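Local coordinates for beta-agarase D (Zobellia galactanivorans, PDB 4ASM), which hydrolyses the beta-1,4 linkages of agarose in a random, configuration-retaining manner and is represented here by its glycoside hydrolase family 16 catalytic domain, at residues T158-I163 against H188-P193; K197-A202 against D304-L309; K59-P64 against W151-D156. All coordinates share one frame; numbering follows the deposited sequence.

Interaction 1 of 3, residues T158-I163 against H188-P193. With IMD (imidazole), chain C.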
loop_
_atom_site.group_PDB
_atom_site.type_symbol
_atom_site.label_atom_id
_atom_site.label_comp_id
_atom_site.label_asym_id
_atom_site.label_seq_id
_atom_site.Cartn_x
_atom_site.Cartn_y
_atom_site.Cartn_z
ATOM N N THR A 158 1.465 -14.070 -3.982
ATOM C CA THR A 158 1.088 -13.897 -5.407
ATOM C C THR A 158 0.117 -12.735 -5.673
ATOM O O THR A 158 0.054 -12.224 -6.778
ATOM C CB THR A 158 0.475 -15.180 -6.019
ATOM O OG1 THR A 158 -0.720 -15.546 -5.331
ATOM C CG2 THR A 158 1.476 -16.345 -5.964
ATOM N N GLN A 159 -0.679 -12.365 -4.672
ATOM C CA GLN A 159 -1.742 -11.388 -4.890
ATOM C C GLN A 159 -1.684 -10.336 -3.811
ATOM O O GLN A 159 -1.586 -10.665 -2.629
ATOM C CB GLN A 159 -3.112 -12.060 -4.894
ATOM C CG GLN A 159 -3.279 -13.152 -5.981
ATOM C CD GLN A 159 -4.663 -13.799 -6.028
ATOM O OE1 GLN A 159 -4.840 -14.878 -6.642
ATOM N NE2 GLN A 159 -5.634 -13.182 -5.412
ATOM N N GLU A 160 -1.785 -9.067 -4.219
ATOM C CA GLU A 160 -1.612 -7.931 -3.297
ATOM C C GLU A 160 -2.541 -6.797 -3.673
ATOM O O GLU A 160 -2.734 -6.522 -4.850
ATOM C CB GLU A 160 -0.159 -7.457 -3.347
ATOM C CG GLU A 160 0.110 -6.116 -2.686
ATOM C CD GLU A 160 1.563 -5.713 -2.782
ATOM O OE1 GLU A 160 2.434 -6.577 -3.040
ATOM O OE2 GLU A 160 1.830 -4.501 -2.561
ATOM N N ILE A 161 -3.126 -6.169 -2.663
ATOM C CA ILE A 161 -3.939 -4.962 -2.879
ATOM C C ILE A 161 -3.425 -3.940 -1.904
ATOM O O ILE A 161 -3.385 -4.207 -0.720
ATOM C CB ILE A 161 -5.436 -5.231 -2.616
ATOM C CG1 ILE A 161 -5.992 -6.175 -3.690
ATOM C CG2 ILE A 161 -6.238 -3.913 -2.541
ATOM C CD1 ILE A 161 -7.281 -6.917 -3.283
ATOM N N ASP A 162 -2.995 -2.783 -2.399
ATOM C CA ASP A 162 -2.480 -1.761 -1.502
ATOM C C ASP A 162 -3.597 -0.816 -1.101
ATOM O O ASP A 162 -4.538 -0.585 -1.873
ATOM C CB ASP A 162 -1.325 -0.996 -2.143
ATOM C CG ASP A 162 -0.169 -1.882 -2.473
ATOM O OD1 ASP A 162 -0.063 -2.980 -1.881
ATOM O OD2 ASP A 162 0.619 -1.505 -3.343
ATOM N N ILE A 163 -3.493 -0.304 0.121
ATOM C CA ILE A 163 -4.342 0.788 0.573
ATOM C C ILE A 163 -3.564 2.086 0.349
ATOM O O ILE A 163 -4.046 2.992 -0.340
ATOM C CB ILE A 163 -4.776 0.602 2.027
ATOM C CG1 ILE A 163 -5.806 -0.538 2.098
ATOM C CG2 ILE A 163 -5.436 1.870 2.529
ATOM C CD1 ILE A 163 -5.486 -1.638 3.023
ATOM N N HIS A 188 -0.598 -5.386 -6.538
ATOM C CA HIS A 188 0.386 -6.125 -7.318
ATOM C C HIS A 188 -0.148 -7.514 -7.582
ATOM O O HIS A 188 -0.864 -8.082 -6.764
ATOM C CB HIS A 188 1.695 -6.306 -6.544
ATOM C CG HIS A 188 2.593 -5.104 -6.492
ATOM N ND1 HIS A 188 2.329 -3.984 -5.726
ATOM C CD2 HIS A 188 3.813 -4.906 -7.038
ATOM C CE1 HIS A 188 3.335 -3.130 -5.844
ATOM N NE2 HIS A 188 4.250 -3.667 -6.631
ATOM N N VAL A 189 0.265 -8.069 -8.719
ATOM C CA VAL A 189 0.173 -9.508 -8.952
ATOM C C VAL A 189 1.568 -10.023 -9.308
ATOM O O VAL A 189 2.332 -9.340 -9.997
ATOM C CB VAL A 189 -0.916 -9.913 -10.018
ATOM C CG1 VAL A 189 -2.310 -9.525 -9.526
ATOM C CG2 VAL A 189 -0.624 -9.338 -11.426
ATOM N N PHE A 190 1.881 -11.237 -8.848
ATOM C CA PHE A 190 3.234 -11.809 -9.035
ATOM C C PHE A 190 3.191 -13.203 -9.607
ATOM O O PHE A 190 2.313 -13.982 -9.277
ATOM C CB PHE A 190 3.974 -11.943 -7.694
ATOM C CG PHE A 190 4.192 -10.640 -6.965
ATOM C CD1 PHE A 190 5.337 -9.883 -7.186
ATOM C CD2 PHE A 190 3.260 -10.205 -6.015
ATOM C CE1 PHE A 190 5.529 -8.665 -6.483
ATOM C CE2 PHE A 190 3.458 -9.024 -5.315
ATOM C CZ PHE A 190 4.590 -8.263 -5.555
ATOM N N ILE A 191 4.192 -13.511 -10.424
ATOM C CA ILE A 191 4.649 -14.894 -10.537
ATOM C C ILE A 191 5.821 -15.023 -9.573
ATOM O O ILE A 191 6.730 -14.202 -9.579
ATOM C CB ILE A 191 5.137 -15.260 -11.954
ATOM C CG1 ILE A 191 4.111 -14.854 -13.000
ATOM C CG2 ILE A 191 5.385 -16.780 -12.037
ATOM C CD1 ILE A 191 4.439 -15.344 -14.433
ATOM N N ARG A 192 5.773 -16.051 -8.729
ATOM C CA ARG A 192 6.835 -16.302 -7.765
ATOM C C ARG A 192 8.039 -16.919 -8.469
ATOM O O ARG A 192 7.886 -17.465 -9.565
ATOM C CB ARG A 192 6.365 -17.266 -6.663
ATOM C CG ARG A 192 5.097 -16.905 -5.889
ATOM C CD ARG A 192 5.144 -15.495 -5.363
ATOM N NE ARG A 192 6.396 -15.237 -4.662
ATOM C CZ ARG A 192 6.875 -14.026 -4.400
ATOM N NH1 ARG A 192 6.208 -12.928 -4.766
ATOM N NH2 ARG A 192 8.038 -13.921 -3.771
ATOM N N PRO A 193 9.230 -16.845 -7.850
ATOM C CA PRO A 193 10.341 -17.620 -8.405
ATOM C C PRO A 193 9.906 -19.065 -8.623
ATOM O O PRO A 193 9.105 -19.590 -7.839
ATOM C CB PRO A 193 11.387 -17.547 -7.299
ATOM C CG PRO A 193 11.156 -16.199 -6.687
ATOM C CD PRO A 193 9.652 -16.092 -6.651
HETATM N N1 IMD C . 3.673 -3.080 -1.387
HETATM C C2 IMD C . 4.604 -3.525 -0.526
HETATM N N3 IMD C . 5.268 -2.461 -0.030
HETATM C C4 IMD C . 4.754 -1.331 -0.570
HETATM C C5 IMD C . 3.740 -1.732 -1.429
#
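Glu160 and His188 form a hydrogen-bonded antiparallel pair at the heart of two neighbouring strands whose directions differ by 161°, with Gln159 and Val189 as the adjoining non-hydrogen-bonded pair. Glu160 N gives its hydrogen to His188 O at 2.9 Å, and Phe190 N reaches Thr158 O at the same 2.9 Å. With CG anti to the backbone N (chi1 167°) and the chain extended beyond it, Glu160 runs beside the His188 side chain in the same direction, the carboxylate only 25° from the plane of the imidazole. Glu160 OE1 approaches the edge of the Phe190 ring, 3.5 Å from Phe190 CE2. On the flank, the methyl CG2 of Thr158 packs against CG of the folded Arg192 chain at 3.7 Å. The other carboxylate oxygen, Glu160 OE2, accepts a short, nearly straight bond from N1 of a bound imidazole at 2.6 Å; Glu326 holds the same molecule. Glu160, Asp162 and Glu165 belong to the acidic signature of family 16, in which Glu160 is probably the nucleophile. The strand pairing thus places the carboxylate, with Phe190 and His188 packed beside it and OE2 held by an imidazole that probably comes from the crystallisation liquor.

Interaction 2 of 3, residues K197-A202 against D304-L309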
loop_
_atom_site.group_PDB
_atom_site.type_symbol
_atom_site.label_atom_id
_atom_site.label_comp_id
_atom_site.label_asym_id
_atom_site.label_seq_id
_atom_site.Cartn_x
_atom_site.Cartn_y
_atom_site.Cartn_z
ATOM N N LYS A 197 7.961 -12.452 -11.735
ATOM C CA LYS A 197 7.424 -11.279 -12.434
ATOM C C LYS A 197 6.529 -10.499 -11.485
ATOM O O LYS A 197 5.845 -11.083 -10.648
ATOM C CB LYS A 197 6.619 -11.692 -13.665
ATOM C CG LYS A 197 7.436 -12.456 -14.684
ATOM C CD LYS A 197 6.700 -12.646 -15.979
ATOM C CE LYS A 197 7.530 -13.474 -16.948
ATOM N NZ LYS A 197 8.712 -12.736 -17.444
ATOM N N ASP A 198 6.533 -9.177 -11.655
ATOM C CA ASP A 198 5.789 -8.272 -10.780
ATOM C C ASP A 198 5.035 -7.264 -11.642
ATOM O O ASP A 198 5.634 -6.580 -12.460
ATOM C CB ASP A 198 6.801 -7.569 -9.869
ATOM C CG ASP A 198 6.165 -6.572 -8.903
ATOM O OD1 ASP A 198 4.929 -6.477 -8.833
ATOM O OD2 ASP A 198 6.927 -5.878 -8.205
ATOM N N TYR A 199 3.716 -7.218 -11.482
ATOM C CA TYR A 199 2.898 -6.163 -12.092
ATOM C C TYR A 199 2.219 -5.286 -11.031
ATOM O O TYR A 199 1.678 -5.793 -10.062
ATOM C CB TYR A 199 1.810 -6.756 -12.986
ATOM C CG TYR A 199 0.931 -5.661 -13.534
ATOM C CD1 TYR A 199 1.375 -4.879 -14.593
ATOM C CD2 TYR A 199 -0.307 -5.377 -12.959
ATOM C CE1 TYR A 199 0.605 -3.827 -15.094
ATOM C CE2 TYR A 199 -1.104 -4.324 -13.447
ATOM C CZ TYR A 199 -0.630 -3.561 -14.519
ATOM O OH TYR A 199 -1.396 -2.539 -15.034
ATOM N N GLN A 200 2.249 -3.976 -11.258
ATOM C CA GLN A 200 1.499 -2.994 -10.483
ATOM C C GLN A 200 1.028 -1.873 -11.427
ATOM O O GLN A 200 1.610 -1.668 -12.502
ATOM C CB GLN A 200 2.369 -2.403 -9.387
ATOM C CG GLN A 200 3.515 -1.553 -9.941
ATOM C CD GLN A 200 4.457 -1.093 -8.862
ATOM O OE1 GLN A 200 5.637 -1.472 -8.815
ATOM N NE2 GLN A 200 3.933 -0.323 -7.954
ATOM N N PRO A 201 -0.033 -1.154 -11.034
ATOM C CA PRO A 201 -0.470 -0.022 -11.854
ATOM C C PRO A 201 0.620 1.012 -12.055
ATOM O O PRO A 201 1.286 1.442 -11.105
ATOM C CB PRO A 201 -1.641 0.563 -11.066
ATOM C CG PRO A 201 -2.175 -0.647 -10.291
ATOM C CD PRO A 201 -0.920 -1.384 -9.880
ATOM N N ALA A 202 0.784 1.387 -13.325
ATOM C CA ALA A 202 1.785 2.357 -13.746
ATOM C C ALA A 202 1.176 3.448 -14.635
ATOM O O ALA A 202 1.906 4.166 -15.320
ATOM C CB ALA A 202 2.929 1.656 -14.474
ATOM N N ASP A 304 -4.476 -7.903 -14.033
ATOM C CA ASP A 304 -3.417 -8.856 -14.377
ATOM C C ASP A 304 -3.293 -8.892 -15.914
ATOM O O ASP A 304 -3.736 -9.861 -16.552
ATOM C CB ASP A 304 -3.814 -10.231 -13.820
ATOM C CG ASP A 304 -2.742 -11.289 -14.009
ATOM O OD1 ASP A 304 -1.599 -10.918 -14.317
ATOM O OD2 ASP A 304 -3.082 -12.486 -13.819
ATOM N N PRO A 305 -2.737 -7.823 -16.520
ATOM C CA PRO A 305 -2.713 -7.731 -17.991
ATOM C C PRO A 305 -1.912 -8.837 -18.645
ATOM O O PRO A 305 -2.174 -9.157 -19.810
ATOM C CB PRO A 305 -2.051 -6.360 -18.261
ATOM C CG PRO A 305 -1.323 -6.006 -16.991
ATOM C CD PRO A 305 -2.161 -6.630 -15.883
ATOM N N PHE A 306 -0.934 -9.388 -17.922
ATOM C CA PHE A 306 -0.011 -10.403 -18.470
ATOM C C PHE A 306 -0.263 -11.838 -17.972
ATOM O O PHE A 306 0.569 -12.718 -18.198
ATOM C CB PHE A 306 1.433 -9.958 -18.256
ATOM C CG PHE A 306 1.674 -8.536 -18.648
ATOM C CD1 PHE A 306 1.341 -8.097 -19.926
ATOM C CD2 PHE A 306 2.194 -7.622 -17.746
ATOM C CE1 PHE A 306 1.534 -6.757 -20.306
ATOM C CE2 PHE A 306 2.397 -6.278 -18.120
ATOM C CZ PHE A 306 2.086 -5.856 -19.411
ATOM N N ASN A 307 -1.397 -12.048 -17.312
ATOM C CA ASN A 307 -1.851 -13.383 -16.918
ATOM C C ASN A 307 -0.911 -14.061 -15.938
ATOM O O ASN A 307 -0.735 -15.294 -15.965
ATOM C CB ASN A 307 -2.062 -14.266 -18.157
ATOM C CG ASN A 307 -2.911 -15.474 -17.864
ATOM O OD1 ASN A 307 -3.828 -15.420 -17.048
ATOM N ND2 ASN A 307 -2.604 -16.595 -18.524
ATOM N N TYR A 308 -0.318 -13.265 -15.050
ATOM C CA TYR A 308 0.626 -13.803 -14.059
ATOM C C TYR A 308 -0.049 -14.817 -13.128
ATOM O O TYR A 308 0.599 -15.769 -12.655
ATOM C CB TYR A 308 1.219 -12.668 -13.217
ATOM C CG TYR A 308 2.206 -11.777 -13.935
ATOM C CD1 TYR A 308 2.623 -12.047 -15.247
ATOM C CD2 TYR A 308 2.710 -10.631 -13.306
ATOM C CE1 TYR A 308 3.528 -11.192 -15.902
ATOM C CE2 TYR A 308 3.586 -9.795 -13.929
ATOM C CZ TYR A 308 4.008 -10.063 -15.236
ATOM O OH TYR A 308 4.887 -9.182 -15.809
ATOM N N LEU A 309 -1.331 -14.613 -12.839
ATOM C CA LEU A 309 -2.068 -15.465 -11.891
ATOM C C LEU A 309 -2.630 -16.722 -12.550
ATOM O O LEU A 309 -3.062 -17.668 -11.852
ATOM C CB LEU A 309 -3.198 -14.690 -11.196
ATOM C CG LEU A 309 -2.778 -13.419 -10.444
ATOM C CD1 LEU A 309 -3.986 -12.798 -9.776
ATOM C CD2 LEU A 309 -1.659 -13.722 -9.412
HETATM O O HOH W 1 4.934 -6.404 -15.198
#
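Asp198 and Tyr308 are joined through one water, which donates to Asp198 O at 2.8 Å and to Tyr308 OH at 2.8 Å; it is the polar link in a contact otherwise made of hydrocarbon and rings. Tyr308 is gripped from strand 197-199 on two sides. Over one face of its ring lies Lys197 CB, a CH-pi contact 3.7 Å from the centroid and 22° off the normal; Lys197 CD also packs on the ring, and only the NZ end leads away, to a weak bond with Asn273. At the ring's edge, near its plane, Tyr308 CE2 meets the Tyr199 backbone and stands 3.6 Å from Tyr199 CB.

The second aromatic centre is Tyr199 itself. With its CG anti to the backbone N (chi1 177°), the ring is carried out to Pro305, whose CD sits almost above its middle, 3.6 Å from the centroid. Phe306 adds CE2 at 3.9 Å from Tyr199 CD1, the two ring planes nearly perpendicular. Replacing Tyr199 with an alanine would probably open a gap beneath Pro305 and leave Phe306 short of a neighbour.

The loop is shaped by a type I turn from Asp304 to Asn307 and by the Asp304 carboxylate: OD1 takes Tyr308 N at 2.8 Å through its syn lone pair, and OD2 takes Leu309 N at 2.9 Å. Tyr308 is therefore presented by a chain that is itself tied down. The whole exemplifies proline–tyrosine and aliphatic–tyrosine CH-pi packing, here fastening the loop between helix 291-297 and strand 320-326 onto a short strand of the family 16 jelly-roll domain.

Interaction 3 of 3, residues K59-P64 against W151-D156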
loop_
_atom_site.group_PDB
_atom_site.type_symbol
_atom_site.label_atom_id
_atom_site.label_comp_id
_atom_site.label_asym_id
_atom_site.label_seq_id
_atom_site.Cartn_x
_atom_site.Cartn_y
_atom_site.Cartn_z
ATOM N N LYS A 59 6.164 -8.564 12.889
ATOM C CA LYS A 59 7.006 -9.089 11.834
ATOM C C LYS A 59 6.227 -9.151 10.523
ATOM O O LYS A 59 5.008 -9.182 10.531
ATOM C CB LYS A 59 7.531 -10.489 12.245
ATOM C CG LYS A 59 8.546 -11.113 11.305
ATOM C CD LYS A 59 9.096 -12.388 11.959
ATOM C CE LYS A 59 10.058 -13.104 11.029
ATOM N NZ LYS A 59 10.838 -14.148 11.778
ATOM N N TYR A 60 6.968 -9.162 9.418
ATOM C CA TYR A 60 6.400 -9.470 8.114
ATOM C C TYR A 60 5.696 -10.827 8.156
ATOM O O TYR A 60 6.029 -11.690 8.960
ATOM C CB TYR A 60 7.558 -9.510 7.134
ATOM C CG TYR A 60 7.238 -9.742 5.694
ATOM C CD1 TYR A 60 6.425 -8.848 4.977
ATOM C CD2 TYR A 60 7.801 -10.810 5.010
ATOM C CE1 TYR A 60 6.179 -9.031 3.600
ATOM C CE2 TYR A 60 7.543 -11.008 3.657
ATOM C CZ TYR A 60 6.739 -10.117 2.954
ATOM O OH TYR A 60 6.492 -10.309 1.599
ATOM N N HIS A 61 4.733 -11.013 7.262
ATOM C CA HIS A 61 3.738 -12.085 7.400
ATOM C C HIS A 61 4.281 -13.505 7.271
ATOM O O HIS A 61 5.187 -13.776 6.475
ATOM C CB HIS A 61 2.567 -11.840 6.416
ATOM C CG HIS A 61 2.890 -12.100 4.970
ATOM N ND1 HIS A 61 1.908 -12.435 4.063
ATOM C CD2 HIS A 61 4.059 -12.102 4.283
ATOM C CE1 HIS A 61 2.458 -12.609 2.876
ATOM N NE2 HIS A 61 3.760 -12.414 2.978
ATOM N N ASN A 62 3.708 -14.402 8.069
ATOM C CA ASN A 62 4.090 -15.821 7.995
ATOM C C ASN A 62 3.768 -16.447 6.648
ATOM O O ASN A 62 2.898 -15.987 5.900
ATOM C CB ASN A 62 3.391 -16.638 9.091
ATOM C CG ASN A 62 3.863 -16.297 10.490
ATOM O OD1 ASN A 62 4.993 -15.876 10.708
ATOM N ND2 ASN A 62 2.973 -16.495 11.460
ATOM N N ARG A 63 4.470 -17.541 6.365
ATOM C CA ARG A 63 4.156 -18.403 5.232
ATOM C C ARG A 63 2.796 -19.088 5.389
ATOM O O ARG A 63 2.277 -19.170 6.496
ATOM C CB ARG A 63 5.253 -19.452 5.118
ATOM C CG ARG A 63 6.554 -18.863 4.680
ATOM C CD ARG A 63 7.695 -19.822 4.887
ATOM N NE ARG A 63 8.949 -19.204 4.476
ATOM C CZ ARG A 63 9.362 -19.117 3.214
ATOM N NH1 ARG A 63 8.624 -19.629 2.231
ATOM N NH2 ARG A 63 10.517 -18.528 2.931
ATOM N N PRO A 64 2.203 -19.584 4.284
ATOM C CA PRO A 64 0.926 -20.317 4.375
ATOM C C PRO A 64 0.917 -21.435 5.443
ATOM O O PRO A 64 -0.104 -21.621 6.111
ATOM C CB PRO A 64 0.748 -20.889 2.965
ATOM C CG PRO A 64 1.461 -19.864 2.069
ATOM C CD PRO A 64 2.667 -19.432 2.887
ATOM N N TRP A 151 -1.118 -2.118 3.445
ATOM C CA TRP A 151 -1.392 -2.961 2.290
ATOM C C TRP A 151 -1.871 -4.357 2.666
ATOM O O TRP A 151 -1.883 -4.716 3.853
ATOM C CB TRP A 151 -0.157 -2.998 1.366
ATOM C CG TRP A 151 1.162 -3.378 2.003
ATOM C CD1 TRP A 151 1.811 -2.740 3.038
ATOM C CD2 TRP A 151 2.010 -4.457 1.603
ATOM N NE1 TRP A 151 3.006 -3.373 3.297
ATOM C CE2 TRP A 151 3.149 -4.429 2.433
ATOM C CE3 TRP A 151 1.912 -5.450 0.618
ATOM C CZ2 TRP A 151 4.184 -5.366 2.316
ATOM C CZ3 TRP A 151 2.936 -6.370 0.479
ATOM C CH2 TRP A 151 4.075 -6.319 1.322
ATOM N N LEU A 152 -2.289 -5.107 1.648
ATOM C CA LEU A 152 -2.811 -6.470 1.807
ATOM C C LEU A 152 -1.997 -7.417 0.926
ATOM O O LEU A 152 -1.723 -7.096 -0.250
ATOM C CB LEU A 152 -4.289 -6.516 1.387
ATOM C CG LEU A 152 -5.236 -5.447 1.922
ATOM C CD1 LEU A 152 -6.623 -5.596 1.303
ATOM C CD2 LEU A 152 -5.305 -5.451 3.454
ATOM N N LEU A 153 -1.613 -8.578 1.460
ATOM C CA LEU A 153 -0.774 -9.510 0.689
ATOM C C LEU A 153 -1.178 -10.939 1.004
ATOM O O LEU A 153 -1.261 -11.305 2.184
ATOM C CB LEU A 153 0.706 -9.298 1.012
ATOM C CG LEU A 153 1.751 -10.161 0.293
ATOM C CD1 LEU A 153 1.735 -9.946 -1.227
ATOM C CD2 LEU A 153 3.159 -9.906 0.861
ATOM N N SER A 154 -1.437 -11.738 -0.029
ATOM C CA SER A 154 -1.794 -13.142 0.218
ATOM C C SER A 154 -0.594 -13.854 0.854
ATOM O O SER A 154 0.551 -13.515 0.554
ATOM C CB SER A 154 -2.271 -13.834 -1.070
ATOM O OG SER A 154 -1.221 -13.983 -1.997
ATOM N N PRO A 155 -0.851 -14.796 1.776
ATOM C CA PRO A 155 0.256 -15.558 2.390
ATOM C C PRO A 155 1.262 -16.143 1.387
ATOM O O PRO A 155 2.448 -16.235 1.690
ATOM C CB PRO A 155 -0.481 -16.671 3.147
ATOM C CG PRO A 155 -1.753 -16.031 3.556
ATOM C CD PRO A 155 -2.145 -15.101 2.410
ATOM N N ASP A 156 0.791 -16.543 0.200
ATOM C CA ASP A 156 1.707 -17.136 -0.785
ATOM C C ASP A 156 2.410 -16.118 -1.678
ATOM O O ASP A 156 3.140 -16.478 -2.604
ATOM C CB ASP A 156 0.998 -18.217 -1.615
ATOM C CG ASP A 156 0.094 -17.653 -2.712
ATOM O OD1 ASP A 156 -0.059 -16.411 -2.858
ATOM O OD2 ASP A 156 -0.482 -18.489 -3.439
HETATM O O HOH W 2 4.466 -15.373 3.544
#
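His61 and Leu153 make the tight half of this contact, where the loop 59-64 closes on the end of strand 147-153. Leu153 CD2 sits against both side chains of the loop's aromatic pair, 3.3 Å from His61 NE2 and 3.4 Å from Tyr60 OH. The imidazole is turned inwards because its CG stands between the backbone N and the carbonyl carbon (chi1 73°), which brings His61 CE1 to within 3.1 Å of Ser154 O, an oxygen lying at the ring's edge near its plane. Tyr60 is laid over the same histidine, His61 CD2 resting above the centre of the phenol ring, and its far side-chain atoms meet the indole: Tyr60 CE1 is 4.1 Å from Trp151 CH2.

Towards the surface the fit relaxes. Exposed Pro64 leans on Pro155, Pro64 CG lying 3.9 Å from Pro155 CB, and Pro64 CD meets Pro155 O. Beside them a water stands 2.9 Å from Asn62 O and 2.9 Å from Pro155 O, able to donate to both and so to span the two backbones where they do not bond directly; it also lies above one face of the His61 ring. Asp156 is turned back to its own loop, accepting Ser154 OG and Thr158 OG1 and pairing with Lys317.

Such a division of labour, close-packed rings on one side and a water-bridged proline pair on the other, leaves the polar ends of His61 to partners beyond the contact. Its ND1 bonds to Asp320 and its NE2 to Asp157, so both ring nitrogens face carboxylates, an arrangement that probably favours the positively charged imidazole and fixes the ring's rotation.

The three contacts follow one another across a run of neighbouring antiparallel strands, 147-153, 159-166, 183-191 and 197-199. Interaction 1 lies in the middle: its centre is about 11 Å from that of interaction 3 and about 8 Å from that of interaction 2, whereas the outer two, about 19 Å apart between centres, do not touch. Backbone bonds join them, Leu152 N to Ile161 O at 2.8 Å on one side and Tyr199 N to Val189 O at 2.9 Å on the other. Both flanks approach the probable nucleophile: the side chains of Trp151 and Asp198 come within about 3 Å and 6 Å of that of Glu160, nearest atoms. Trp151 also lies about 3 Å from the bound imidazole.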